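PDB 2ZWS: neutral ceramidase from Pseudomonas aeruginosa, which hydrolyses the N-acyl linkage of ceramides to give sphingosine and a free fatty acid, can run the reaction in reverse, and binds zinc and magnesium. Local coordinates for residues T450-Y455 with G468-A473. Numbering follows the deposited sequence. Where two conformers were deposited one is given.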
# COMPACT_ATOMS: atom_id res chain seq x y z
N THR A 450 0.15 -16.69 11.00
CA THR A 450 -0.96 -17.23 11.74
C THR A 450 -0.37 -17.78 13.07
O THR A 450 0.82 -18.12 13.15
CB THR A 450 -1.44 -18.29 10.75
OG1 THR A 450 -2.77 -18.16 10.23
CG2 THR A 450 -0.65 -19.47 10.63
N THR A 451 -1.17 -17.82 14.13
CA THR A 451 -0.67 -18.40 15.38
C THR A 451 -0.51 -19.91 15.17
O THR A 451 -1.05 -20.47 14.22
CB THR A 451 -1.65 -18.19 16.53
OG1 THR A 451 -2.90 -18.80 16.17
CG2 THR A 451 -1.88 -16.70 16.82
N ARG A 452 0.17 -20.58 16.10
CA ARG A 452 0.29 -22.05 16.05
C ARG A 452 -1.08 -22.75 15.89
O ARG A 452 -1.24 -23.68 15.07
CB ARG A 452 1.03 -22.58 17.30
CG ARG A 452 1.15 -24.11 17.39
CD ARG A 452 2.08 -24.63 16.32
NE ARG A 452 2.10 -26.09 16.13
CZ ARG A 452 1.35 -26.74 15.25
NH1 ARG A 452 1.47 -28.06 15.12
NH2 ARG A 452 0.47 -26.09 14.49
N GLU A 453 -2.05 -22.26 16.65
CA GLU A 453 -3.40 -22.86 16.65
C GLU A 453 -4.12 -22.60 15.33
O GLU A 453 -4.69 -23.51 14.72
CB GLU A 453 -4.22 -22.34 17.84
CG GLU A 453 -3.59 -22.65 19.21
CD GLU A 453 -2.63 -21.57 19.76
OE1 GLU A 453 -2.06 -20.73 19.00
OE2 GLU A 453 -2.43 -21.57 21.00
N GLU A 454 -4.06 -21.36 14.84
CA GLU A 454 -4.62 -21.06 13.53
C GLU A 454 -3.96 -21.88 12.43
O GLU A 454 -4.63 -22.35 11.51
CB GLU A 454 -4.44 -19.57 13.20
CG GLU A 454 -5.35 -18.65 13.99
CD GLU A 454 -4.82 -17.24 14.07
OE1 GLU A 454 -3.80 -16.93 13.43
OE2 GLU A 454 -5.44 -16.44 14.80
N TYR A 455 -2.63 -21.99 12.50
CA TYR A 455 -1.88 -22.71 11.48
C TYR A 455 -2.43 -24.12 11.32
O TYR A 455 -2.57 -24.59 10.19
CB TYR A 455 -0.41 -22.78 11.86
CG TYR A 455 0.47 -23.45 10.84
CD1 TYR A 455 1.15 -22.69 9.87
CD2 TYR A 455 0.66 -24.85 10.85
CE1 TYR A 455 1.97 -23.29 8.93
CE2 TYR A 455 1.48 -25.47 9.91
CZ TYR A 455 2.15 -24.67 8.95
OH TYR A 455 2.96 -25.25 8.02
N GLY A 468 6.35 -22.50 8.38
CA GLY A 468 5.85 -23.58 9.23
C GLY A 468 5.08 -23.12 10.46
O GLY A 468 4.80 -21.93 10.66
N PRO A 469 4.75 -24.07 11.33
CA PRO A 469 3.85 -23.81 12.44
C PRO A 469 4.39 -22.77 13.44
O PRO A 469 3.60 -22.13 14.13
CB PRO A 469 3.70 -25.19 13.11
CG PRO A 469 4.90 -25.96 12.69
CD PRO A 469 5.22 -25.47 11.31
N TRP A 470 5.71 -22.63 13.52
CA TRP A 470 6.32 -21.75 14.51
C TRP A 470 6.75 -20.40 13.94
O TRP A 470 7.48 -19.67 14.58
CB TRP A 470 7.48 -22.45 15.23
CG TRP A 470 7.01 -23.73 15.88
CD1 TRP A 470 7.30 -25.00 15.49
CD2 TRP A 470 6.09 -23.84 16.97
NE1 TRP A 470 6.65 -25.90 16.30
CE2 TRP A 470 5.89 -25.22 17.21
CE3 TRP A 470 5.43 -22.90 17.78
CZ2 TRP A 470 5.06 -25.69 18.24
CZ3 TRP A 470 4.59 -23.37 18.80
CH2 TRP A 470 4.42 -24.76 19.02
N THR A 471 6.24 -20.08 12.75
CA THR A 471 6.49 -18.76 12.14
C THR A 471 6.12 -17.62 13.10
O THR A 471 6.92 -16.66 13.30
CB THR A 471 5.77 -18.62 10.79
OG1 THR A 471 6.23 -19.64 9.90
CG2 THR A 471 6.05 -17.25 10.16
N GLN A 472 4.93 -17.69 13.71
CA GLN A 472 4.51 -16.63 14.60
C GLN A 472 5.43 -16.52 15.81
O GLN A 472 5.79 -15.41 16.22
CB GLN A 472 3.05 -16.83 15.05
CG GLN A 472 2.41 -15.64 15.79
CD GLN A 472 2.79 -15.55 17.27
OE1 GLN A 472 3.16 -16.55 17.89
NE2 GLN A 472 2.70 -14.34 17.84
N ALA A 473 5.79 -17.67 16.38
CA ALA A 473 6.68 -17.75 17.55
C ALA A 473 8.03 -17.10 17.23
O ALA A 473 8.58 -16.35 18.06
CB ALA A 473 6.86 -19.21 17.96
O HOH W 1 2.95 -19.68 12.69
O HOH W 2 2.06 -19.22 17.86
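Thr-450 O lies 3.2 Å from Gln-472 CB, yet the polar link between the two segments here is a water that donates to Thr-450 O and Pro-469 O and accepts from Gln-472 N. The two segments share no direct hydrogen bond, so this junction illustrates how solvent can join the N-terminal ends of two helices. Next along, Thr-451 caps helix 452-457: its OG1, also hydrogen-bonded to Asn-168 OD1, accepts from Glu-454 N at 3.1 Å, while Thr-451 N returns a bond to Glu-454 OE1, reached 53° out of the carboxylate plane. This reciprocal pair is a capping box, set just after the zinc ligand Tyr-448 in the chain. Arg-452 N, at the helix start, donates to a second water. The arginine side chain, with CG anti to the backbone N (chi1 177°) and a bend at chi2, runs between Pro-469 and Trp-470. Its CD sits over the indole face, 3.6 Å from the centroid of the Trp-470 six-membered ring, a CH-pi contact; Pro-469 CB lies over one guanidinium face, toward its rim, and Glu-373 forms a salt bridge with NH2. At Tyr-455 the ring receives Pro-469 CA almost squarely over its centre, 3.6 Å from the centroid of the Tyr-455 ring, with Gly-468 C against CE1 at 3.5 Å, while its hydroxyl hydrogen-bonds to Gln-371 O.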